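Local coordinates for protein Myo-inositol phosphohydrolase (Mitsuokella multacida, PDB 4WU3) that is a phosphatase of the PTP-like phytase family that probably removes phosphate groups from inositol hexakisphosphate, and is seen here with inositol-(1,3,4,5)-tetrakisphosphate bound, at residues Lys224-Tyr229 / Gln305-Tyr310; Thr249-Val254 / Ile298-Phe303; Gln495-Glu498 / His503-Arg506. The protein carries 2 engineered substitutions. One frame throughout, in Å; residues are numbered along the deposited sequence.

Contact 1: residues Lys224-Tyr229 / Gln305-Tyr310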
loop_
_atom_site.group_PDB
_atom_site.type_symbol
_atom_site.label_atom_id
_atom_site.label_comp_id
_atom_site.label_asym_id
_atom_site.label_seq_id
_atom_site.Cartn_x
_atom_site.Cartn_y
_atom_site.Cartn_z
ATOM N N LYS A 224 21.861 -4.964 0.450
ATOM C CA LYS A 224 22.792 -4.565 1.480
ATOM C C LYS A 224 22.904 -5.648 2.546
ATOM O O LYS A 224 24.007 -5.996 2.964
ATOM C CB LYS A 224 22.363 -3.237 2.103
ATOM C CG LYS A 224 23.319 -2.762 3.172
ATOM C CD LYS A 224 22.872 -1.466 3.826
ATOM C CE LYS A 224 23.981 -0.935 4.727
ATOM N NZ LYS A 224 23.425 -0.190 5.886
ATOM N N PHE A 225 21.767 -6.197 2.967
ATOM C CA PHE A 225 21.771 -7.299 3.928
ATOM C C PHE A 225 22.537 -8.520 3.412
ATOM O O PHE A 225 23.331 -9.109 4.147
ATOM C CB PHE A 225 20.354 -7.731 4.292
ATOM C CG PHE A 225 20.317 -8.970 5.125
ATOM C CD1 PHE A 225 20.644 -8.920 6.469
ATOM C CD2 PHE A 225 19.995 -10.194 4.560
ATOM C CE1 PHE A 225 20.628 -10.068 7.239
ATOM C CE2 PHE A 225 19.979 -11.342 5.322
ATOM C CZ PHE A 225 20.289 -11.279 6.661
ATOM N N LEU A 226 22.285 -8.901 2.163
ATOM C CA LEU A 226 22.927 -10.072 1.549
ATOM C C LEU A 226 24.445 -9.946 1.445
ATOM O O LEU A 226 25.188 -10.905 1.698
ATOM C CB LEU A 226 22.336 -10.341 0.171
ATOM C CG LEU A 226 20.916 -10.882 0.247
ATOM C CD1 LEU A 226 20.247 -10.945 -1.119
ATOM C CD2 LEU A 226 20.932 -12.246 0.913
ATOM N N GLU A 227 24.911 -8.761 1.093
ATOM C CA GLU A 227 26.345 -8.524 1.048
ATOM C C GLU A 227 26.959 -8.580 2.465
ATOM O O GLU A 227 28.065 -9.089 2.641
ATOM C CB GLU A 227 26.660 -7.206 0.336
ATOM C CG GLU A 227 26.308 -7.233 -1.149
ATOM C CD GLU A 227 27.030 -8.322 -1.959
ATOM O OE1 GLU A 227 28.290 -8.392 -1.913
ATOM O OE2 GLU A 227 26.326 -9.089 -2.680
ATOM N N PHE A 228 26.241 -8.096 3.475
ATOM C CA PHE A 228 26.651 -8.307 4.870
ATOM C C PHE A 228 26.635 -9.794 5.235
ATOM O O PHE A 228 27.560 -10.324 5.866
ATOM C CB PHE A 228 25.703 -7.537 5.787
ATOM C CG PHE A 228 25.670 -8.023 7.213
ATOM C CD1 PHE A 228 26.691 -7.704 8.102
ATOM C CD2 PHE A 228 24.583 -8.748 7.686
ATOM C CE1 PHE A 228 26.639 -8.133 9.422
ATOM C CE2 PHE A 228 24.520 -9.162 9.010
ATOM C CZ PHE A 228 25.554 -8.859 9.876
ATOM N N TYR A 229 25.567 -10.472 4.846
ATOM C CA TYR A 229 25.395 -11.871 5.190
ATOM C C TYR A 229 26.532 -12.719 4.638
ATOM O O TYR A 229 27.082 -13.581 5.329
ATOM C CB TYR A 229 24.057 -12.378 4.659
ATOM C CG TYR A 229 23.797 -13.839 4.949
ATOM C CD1 TYR A 229 23.265 -14.241 6.168
ATOM C CD2 TYR A 229 24.078 -14.810 4.008
ATOM C CE1 TYR A 229 23.014 -15.574 6.431
ATOM C CE2 TYR A 229 23.842 -16.146 4.269
ATOM C CZ TYR A 229 23.314 -16.521 5.481
ATOM O OH TYR A 229 23.062 -17.853 5.743
ATOM N N GLN A 305 7.821 -14.526 -0.504
ATOM C CA GLN A 305 7.667 -15.513 -1.576
ATOM C C GLN A 305 8.744 -15.289 -2.631
ATOM O O GLN A 305 9.374 -16.229 -3.100
ATOM C CB GLN A 305 6.283 -15.418 -2.221
ATOM C CG GLN A 305 5.125 -15.738 -1.286
ATOM C CD GLN A 305 3.770 -15.570 -1.947
ATOM O OE1 GLN A 305 3.062 -14.597 -1.708
ATOM N NE2 GLN A 305 3.402 -16.529 -2.780
ATOM N N HIS A 306 8.959 -14.041 -3.007
ATOM C CA HIS A 306 9.939 -13.745 -4.050
ATOM C C HIS A 306 11.356 -14.013 -3.569
ATOM O O HIS A 306 12.176 -14.520 -4.331
ATOM C CB HIS A 306 9.827 -12.297 -4.525
ATOM C CG HIS A 306 8.494 -11.955 -5.107
ATOM N ND1 HIS A 306 7.848 -12.766 -6.016
ATOM C CD2 HIS A 306 7.687 -10.886 -4.915
ATOM C CE1 HIS A 306 6.696 -12.211 -6.351
ATOM N NE2 HIS A 306 6.574 -11.070 -5.697
ATOM N N PHE A 307 11.649 -13.659 -2.320
ATOM C CA PHE A 307 12.956 -13.963 -1.735
ATOM C C PHE A 307 13.198 -15.475 -1.687
ATOM O O PHE A 307 14.308 -15.936 -1.983
ATOM C CB PHE A 307 13.081 -13.368 -0.326
ATOM C CG PHE A 307 14.457 -13.508 0.274
ATOM C CD1 PHE A 307 15.473 -12.631 -0.068
ATOM C CD2 PHE A 307 14.731 -14.512 1.178
ATOM C CE1 PHE A 307 16.739 -12.764 0.485
ATOM C CE2 PHE A 307 15.993 -14.650 1.723
ATOM C CZ PHE A 307 16.999 -13.776 1.380
ATOM N N TYR A 308 12.176 -16.251 -1.316
ATOM C CA TYR A 308 12.289 -17.721 -1.338
ATOM C C TYR A 308 12.696 -18.237 -2.720
ATOM O O TYR A 308 13.656 -19.018 -2.861
ATOM C CB TYR A 308 10.966 -18.369 -0.940
ATOM C CG TYR A 308 11.008 -19.877 -0.853
ATOM C CD1 TYR A 308 11.438 -20.509 0.305
ATOM C CD2 TYR A 308 10.606 -20.675 -1.921
ATOM C CE1 TYR A 308 11.468 -21.885 0.403
ATOM C CE2 TYR A 308 10.635 -22.060 -1.830
ATOM C CZ TYR A 308 11.062 -22.657 -0.659
ATOM O OH TYR A 308 11.102 -24.036 -0.549
ATOM N N ASP A 309 11.950 -17.796 -3.732
ATOM C CA ASP A 309 12.243 -18.135 -5.124
ATOM C C ASP A 309 13.665 -17.735 -5.522
ATOM O O ASP A 309 14.339 -18.486 -6.206
ATOM C CB ASP A 309 11.232 -17.471 -6.069
ATOM C CG ASP A 309 9.851 -18.048 -5.940
ATOM O OD1 ASP A 309 9.722 -19.104 -5.317
ATOM O OD2 ASP A 309 8.885 -17.444 -6.442
ATOM N N TYR A 310 14.105 -16.554 -5.097
ATOM C CA TYR A 310 15.437 -16.062 -5.428
ATOM C C TYR A 310 16.515 -16.976 -4.856
ATOM O O TYR A 310 17.461 -17.351 -5.553
ATOM C CB TYR A 310 15.647 -14.650 -4.886
ATOM C CG TYR A 310 17.100 -14.262 -4.811
ATOM C CD1 TYR A 310 17.816 -13.964 -5.958
ATOM C CD2 TYR A 310 17.759 -14.190 -3.585
ATOM C CE1 TYR A 310 19.144 -13.612 -5.893
ATOM C CE2 TYR A 310 19.090 -13.830 -3.515
ATOM C CZ TYR A 310 19.776 -13.544 -4.672
ATOM O OH TYR A 310 21.109 -13.206 -4.608
#

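Contact 2: residues Thr249-Val254 / Ile298-Phe303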
loop_
_atom_site.group_PDB
_atom_site.type_symbol
_atom_site.label_atom_id
_atom_site.label_comp_id
_atom_site.label_asym_id
_atom_site.label_seq_id
_atom_site.Cartn_x
_atom_site.Cartn_y
_atom_site.Cartn_z
ATOM N N THR A 249 10.905 -7.806 12.038
ATOM C CA THR A 249 11.720 -8.865 12.645
ATOM C C THR A 249 11.374 -10.229 12.044
ATOM O O THR A 249 12.258 -11.015 11.715
ATOM C CB THR A 249 11.587 -8.884 14.182
ATOM O OG1 THR A 249 12.256 -7.742 14.735
ATOM C CG2 THR A 249 12.216 -10.123 14.774
ATOM N N THR A 250 10.092 -10.502 11.864
ATOM C CA THR A 250 9.672 -11.800 11.344
ATOM C C THR A 250 10.002 -11.960 9.867
ATOM O O THR A 250 10.351 -13.048 9.424
ATOM C CB THR A 250 8.177 -12.037 11.583
ATOM O OG1 THR A 250 7.940 -12.029 12.993
ATOM C CG2 THR A 250 7.733 -13.379 11.009
ATOM N N ILE A 251 9.903 -10.877 9.106
ATOM C CA ILE A 251 10.353 -10.905 7.736
ATOM C C ILE A 251 11.789 -11.392 7.683
ATOM O O ILE A 251 12.124 -12.237 6.850
ATOM C CB ILE A 251 10.307 -9.516 7.068
ATOM C CG1 ILE A 251 8.867 -9.118 6.748
ATOM C CG2 ILE A 251 11.139 -9.525 5.799
ATOM C CD1 ILE A 251 8.717 -7.652 6.407
ATOM N N PHE A 252 12.643 -10.864 8.552
ATOM C CA PHE A 252 14.055 -11.215 8.475
ATOM C C PHE A 252 14.416 -12.557 9.095
ATOM O O PHE A 252 15.409 -13.171 8.696
ATOM C CB PHE A 252 14.944 -10.107 9.017
ATOM C CG PHE A 252 15.215 -9.053 8.014
ATOM C CD1 PHE A 252 14.230 -8.161 7.668
ATOM C CD2 PHE A 252 16.443 -8.976 7.382
ATOM C CE1 PHE A 252 14.464 -7.193 6.708
ATOM C CE2 PHE A 252 16.685 -8.024 6.419
ATOM C CZ PHE A 252 15.695 -7.136 6.084
ATOM N N MET A 253 13.612 -13.015 10.045
ATOM C CA MET A 253 13.750 -14.369 10.584
ATOM C C MET A 253 13.386 -15.390 9.513
ATOM O O MET A 253 14.032 -16.440 9.394
ATOM C CB MET A 253 12.856 -14.556 11.810
ATOM C CG MET A 253 13.462 -13.997 13.086
ATOM S SD MET A 253 14.953 -14.883 13.584
ATOM C CE MET A 253 14.226 -16.283 14.433
ATOM N N VAL A 254 12.348 -15.064 8.739
ATOM C CA VAL A 254 11.939 -15.861 7.580
ATOM C C VAL A 254 13.003 -15.845 6.480
ATOM O O VAL A 254 13.320 -16.891 5.920
ATOM C CB VAL A 254 10.595 -15.371 7.011
ATOM C CG1 VAL A 254 10.350 -15.925 5.615
ATOM C CG2 VAL A 254 9.465 -15.780 7.941
ATOM N N ILE A 298 -0.119 -7.629 2.425
ATOM C CA ILE A 298 -0.014 -8.337 1.169
ATOM C C ILE A 298 1.382 -8.161 0.577
ATOM O O ILE A 298 2.027 -9.131 0.240
ATOM C CB ILE A 298 -1.080 -7.852 0.186
ATOM C CG1 ILE A 298 -2.446 -8.367 0.645
ATOM C CG2 ILE A 298 -0.753 -8.338 -1.210
ATOM C CD1 ILE A 298 -3.628 -7.642 0.041
ATOM N N GLU A 299 1.837 -6.918 0.479
ATOM C CA GLU A 299 3.151 -6.607 -0.079
ATOM C C GLU A 299 4.265 -7.395 0.610
ATOM O O GLU A 299 5.117 -7.991 -0.051
ATOM C CB GLU A 299 3.431 -5.091 0.015
ATOM C CG GLU A 299 4.709 -4.637 -0.695
ATOM C CD GLU A 299 5.135 -3.221 -0.343
ATOM O OE1 GLU A 299 4.658 -2.683 0.683
ATOM O OE2 GLU A 299 5.961 -2.642 -1.080
ATOM N N ARG A 300 4.280 -7.413 1.935
ATOM C CA ARG A 300 5.376 -8.094 2.606
ATOM C C ARG A 300 5.269 -9.628 2.524
ATOM O O ARG A 300 6.290 -10.322 2.571
ATOM C CB ARG A 300 5.508 -7.628 4.051
ATOM C CG ARG A 300 4.541 -8.282 4.985
ATOM C CD ARG A 300 4.623 -7.717 6.385
ATOM N NE ARG A 300 3.609 -8.371 7.196
ATOM C CZ ARG A 300 3.284 -8.018 8.431
ATOM N NH1 ARG A 300 3.898 -6.993 9.015
ATOM N NH2 ARG A 300 2.338 -8.698 9.067
ATOM N N TYR A 301 4.061 -10.169 2.392
ATOM C CA TYR A 301 3.933 -11.611 2.193
ATOM C C TYR A 301 4.499 -11.999 0.834
ATOM O O TYR A 301 5.237 -12.965 0.701
ATOM C CB TYR A 301 2.484 -12.067 2.286
ATOM C CG TYR A 301 2.285 -13.560 2.109
ATOM C CD1 TYR A 301 3.141 -14.478 2.707
ATOM C CD2 TYR A 301 1.208 -14.050 1.383
ATOM C CE1 TYR A 301 2.951 -15.840 2.559
ATOM C CE2 TYR A 301 1.001 -15.413 1.237
ATOM C CZ TYR A 301 1.875 -16.300 1.823
ATOM O OH TYR A 301 1.670 -17.648 1.674
ATOM N N GLN A 302 4.134 -11.236 -0.177
ATOM C CA GLN A 302 4.624 -11.482 -1.511
ATOM C C GLN A 302 6.136 -11.336 -1.554
ATOM O O GLN A 302 6.807 -12.044 -2.295
ATOM C CB GLN A 302 3.957 -10.520 -2.493
ATOM C CG GLN A 302 2.490 -10.834 -2.711
ATOM C CD GLN A 302 1.808 -9.885 -3.673
ATOM O OE1 GLN A 302 2.187 -8.729 -3.809
ATOM N NE2 GLN A 302 0.779 -10.373 -4.329
ATOM N N PHE A 303 6.682 -10.415 -0.766
ATOM C CA PHE A 303 8.117 -10.247 -0.778
ATOM C C PHE A 303 8.828 -11.508 -0.330
ATOM O O PHE A 303 9.825 -11.881 -0.928
ATOM C CB PHE A 303 8.608 -9.093 0.104
ATOM C CG PHE A 303 10.070 -9.192 0.412
ATOM C CD1 PHE A 303 11.007 -9.102 -0.605
ATOM C CD2 PHE A 303 10.511 -9.427 1.699
ATOM C CE1 PHE A 303 12.361 -9.224 -0.333
ATOM C CE2 PHE A 303 11.859 -9.546 1.980
ATOM C CZ PHE A 303 12.785 -9.448 0.962
#

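Contact 3: residues Gln495-Glu498 / His503-Arg506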
loop_
_atom_site.group_PDB
_atom_site.type_symbol
_atom_site.label_atom_id
_atom_site.label_comp_id
_atom_site.label_asym_id
_atom_site.label_seq_id
_atom_site.Cartn_x
_atom_site.Cartn_y
_atom_site.Cartn_z
ATOM N N GLN A 495 38.424 21.661 -22.159
ATOM C CA GLN A 495 38.959 22.052 -23.460
ATOM C C GLN A 495 38.695 23.510 -23.721
ATOM O O GLN A 495 39.601 24.239 -24.099
ATOM C CB GLN A 495 38.339 21.222 -24.583
ATOM C CG GLN A 495 38.861 19.804 -24.648
ATOM C CD GLN A 495 38.139 18.952 -25.670
ATOM O OE1 GLN A 495 36.912 18.992 -25.796
ATOM N NE2 GLN A 495 38.904 18.173 -26.417
ATOM N N LEU A 496 37.454 23.944 -23.512
ATOM C CA LEU A 496 37.121 25.362 -23.661
ATOM C C LEU A 496 37.981 26.264 -22.765
ATOM O O LEU A 496 38.512 27.275 -23.222
ATOM C CB LEU A 496 35.639 25.608 -23.352
ATOM C CG LEU A 496 35.202 27.081 -23.444
ATOM C CD1 LEU A 496 35.454 27.628 -24.844
ATOM C CD2 LEU A 496 33.733 27.227 -23.059
ATOM N N VAL A 497 38.099 25.911 -21.490
ATOM C CA VAL A 497 38.819 26.753 -20.537
ATOM C C VAL A 497 40.321 26.824 -20.847
ATOM O O VAL A 497 40.921 27.896 -20.812
ATOM C CB VAL A 497 38.603 26.262 -19.088
ATOM C CG1 VAL A 497 39.664 26.828 -18.166
ATOM C CG2 VAL A 497 37.216 26.664 -18.603
ATOM N N GLU A 498 40.927 25.689 -21.172
ATOM C CA GLU A 498 42.378 25.660 -21.365
ATOM C C GLU A 498 42.777 26.351 -22.661
ATOM O O GLU A 498 43.745 27.105 -22.702
ATOM C CB GLU A 498 42.896 24.231 -21.290
ATOM C CG GLU A 498 42.813 23.670 -19.873
ATOM C CD GLU A 498 43.260 22.225 -19.760
ATOM O OE1 GLU A 498 43.498 21.578 -20.801
ATOM O OE2 GLU A 498 43.366 21.726 -18.625
ATOM N N HIS A 503 43.532 27.581 -16.216
ATOM C CA HIS A 503 43.635 26.231 -15.683
ATOM C C HIS A 503 42.274 25.688 -15.298
ATOM O O HIS A 503 41.318 26.435 -15.118
ATOM C CB HIS A 503 44.541 26.219 -14.460
ATOM C CG HIS A 503 45.907 26.759 -14.725
ATOM N ND1 HIS A 503 46.187 28.106 -14.758
ATOM C CD2 HIS A 503 47.074 26.131 -14.970
ATOM C CE1 HIS A 503 47.469 28.285 -15.016
ATOM N NE2 HIS A 503 48.031 27.102 -15.147
ATOM N N TYR A 504 42.199 24.376 -15.145
ATOM C CA TYR A 504 40.930 23.736 -14.888
ATOM C C TYR A 504 41.066 22.683 -13.810
ATOM O O TYR A 504 42.020 21.928 -13.794
ATOM C CB TYR A 504 40.401 23.101 -16.172
ATOM C CG TYR A 504 39.093 22.348 -16.033
ATOM C CD1 TYR A 504 37.871 23.018 -16.095
ATOM C CD2 TYR A 504 39.077 20.970 -15.872
ATOM C CE1 TYR A 504 36.673 22.336 -15.981
ATOM C CE2 TYR A 504 37.892 20.274 -15.766
ATOM C CZ TYR A 504 36.689 20.959 -15.823
ATOM O OH TYR A 504 35.496 20.271 -15.714
ATOM N N TYR A 505 40.106 22.649 -12.897
ATOM C CA TYR A 505 40.043 21.582 -11.919
ATOM C C TYR A 505 38.581 21.186 -11.695
ATOM O O TYR A 505 37.692 22.030 -11.654
ATOM C CB TYR A 505 40.732 21.979 -10.601
ATOM C CG TYR A 505 41.008 20.785 -9.717
ATOM C CD1 TYR A 505 42.199 20.081 -9.812
ATOM C CD2 TYR A 505 40.055 20.333 -8.815
ATOM C CE1 TYR A 505 42.436 18.963 -9.028
ATOM C CE2 TYR A 505 40.280 19.219 -8.027
ATOM C CZ TYR A 505 41.470 18.533 -8.137
ATOM O OH TYR A 505 41.674 17.415 -7.355
ATOM N N ARG A 506 38.353 19.886 -11.567
ATOM C CA ARG A 506 37.018 19.332 -11.472
ATOM C C ARG A 506 36.781 18.639 -10.134
ATOM O O ARG A 506 37.531 17.749 -9.759
ATOM C CB ARG A 506 36.827 18.308 -12.595
ATOM C CG ARG A 506 35.450 17.661 -12.622
ATOM C CD ARG A 506 34.403 18.650 -13.077
ATOM N NE ARG A 506 33.134 18.000 -13.372
ATOM C CZ ARG A 506 32.797 17.494 -14.554
ATOM N NH1 ARG A 506 33.637 17.545 -15.575
ATOM N NH2 ARG A 506 31.610 16.932 -14.715
HETATM O O HOH W 1 44.269 22.972 -16.394
#

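Contact 1: residues Lys224-Tyr229 / Gln305-Tyr310
Leu226 spans a wide separation between two helices to meet Phe307 and Tyr310: the closest pair of backbone positions, the CA atoms of Leu226 and Phe307, is 11.2 Å apart. Starting at CB, the leucine heads for the other helix but makes no contact there yet; Leu226 CB is still 6.5 Å from Phe307 CZ. With CG beside the backbone N and anti to the carbonyl carbon (chi1 -71°), the next bond carries the branch point forward, although Leu226 CG remains 5.0 Å from Phe307 CZ. Contact begins only at the two methyls, which divide the work between two rings three residues apart on helix 291-313. CD2 comes up to the edge of the Phe307 ring, near its plane, 4.2 Å from Phe307 CZ. CD1, anti to CA (chi2 171°), goes to the other aromatic and lies 3.9 Å from Tyr310 CE2, meeting that ring obliquely.

The two helices, 219-230 and 291-313, belong to the PTP-like fold of the N-terminal half. The direct contact buries 117 Å², both sides summed, and helix 247-261, which follows the P-loop in this fold, packs against both helices beside it: Phe225 touches its Leu259 and sets its ring edge-to-face with Phe252, while Phe307 lies on Met255 and Ile258.

Tyr310 approaches Leu226 from the opposite direction. Its ring also meets Tyr321 and Trp324 edge-to-face, and its hydroxyl is hydrogen-bonded to Thr319 O, so the polar end is satisfied while its CE2 atom is the one that meets the leucine methyl.

Contact 2: residues Thr249-Val254 / Ile298-Phe303
The first torsion of Ile251 splits its two branches between two partners: CG2 stands anti to the backbone N and is directed at Phe303, while CG1 lies beside that N (chi1 -74°) and carries CD1 to Arg300. On the other helix Phe303 has its CG anti to the backbone N (chi1 162°), which swings the ring toward Ile251; the two side chains cross at about a right angle. Ile251 CG2 then sits in the plane of the ring, at its edge, 3.9 Å from Phe303 CE2 and 4.1 Å from Phe303 CD2. Arg300 offers its hydrocarbon part instead of its charge: Ile251 CD1 is 4.0 Å from Arg300 CB and 4.1 Å from Arg300 CD. From CG to NE the arginine runs extended past the methyl, and its guanidinium makes a cation-pi contact with Tyr297, a residue of the inositol phosphate pocket. The side chain of Arg300 comes to about 6 Å from the bound inositol-(1,3,4,5)-tetrakisphosphate, so the contact lies close to that pocket.

Replacing Ile251 by an alanine would probably open a gap at the edge of Phe303 and deprive Arg300 CB and CD of the methyl they rest on.

The CA atoms of Ile251 and Arg300 are 7.7 Å apart, a close helix pairing. Helix 247-261 meets helix 291-313 on this face; elsewhere its Val254 packs on Ile271 and Gln274 of helix 267-276, and its Met253 on Val91 and Ala93 of strand 91-94.

Contact 3: residues Gln495-Glu498 / His503-Arg506
A short helix joined by a short connection to an edge strand makes up this contact: helix 493-499 folds back on strand 503-509, which ends the five-stranded mixed sheet of the C-terminal PTP-like unit. Backbone bonds join His503 and Tyr505 to strand 416-422, so the alternate residue, Tyr504, turns its backbone N-H away from that neighbour strand.

Of the residues that touch, Val497 is the buried one. Its CG1, anti to the backbone N (chi1 162°), lies 3.5 Å from His503 O and 4.3 Å from Tyr504 CB, while CG2 meets the Tyr504 ring obliquely. Val497 also packs on Leu502 and Phe396.

Glu498 is exposed. Its extended chain crosses Tyr504 at about a right angle, with carboxylate and ring planes 85° apart, and Glu498 OE2 stands 4.1 Å from Tyr504 CB. The same oxygen is hydrogen-bonded to Gln494 NE2, one turn back in the helix, which helps fix its position. At the far end of the ring the Tyr504 hydroxyl bonds to Asp420 OD2; a weak bond from Arg506 NH1 to Tyr504 OH adds to this.

No direct hydrogen bond joins the two segments. One water makes the polar link: it donates to Glu498 OE2 at 2.7 Å and accepts from Tyr504 N at 2.8 Å.

Contacts 1 and 2 form one neighbourhood: their centres are 11 Å apart, they share helix 291-313, and they touch through side chains of helices 219-230 and 247-261. Along the chain, contact 2 is nested inside the loop closed by contact 1, so helix 291-313 packs back on both of those earlier helices. Both also reach the second subunit of the assembly. Contact 3 follows later, in the second PTP-like unit, with its centre 46 Å from that of contact 1 and 52 Å from that of contact 2. It shares no helix or sheet with either, consistent with two separately packed units in one chain.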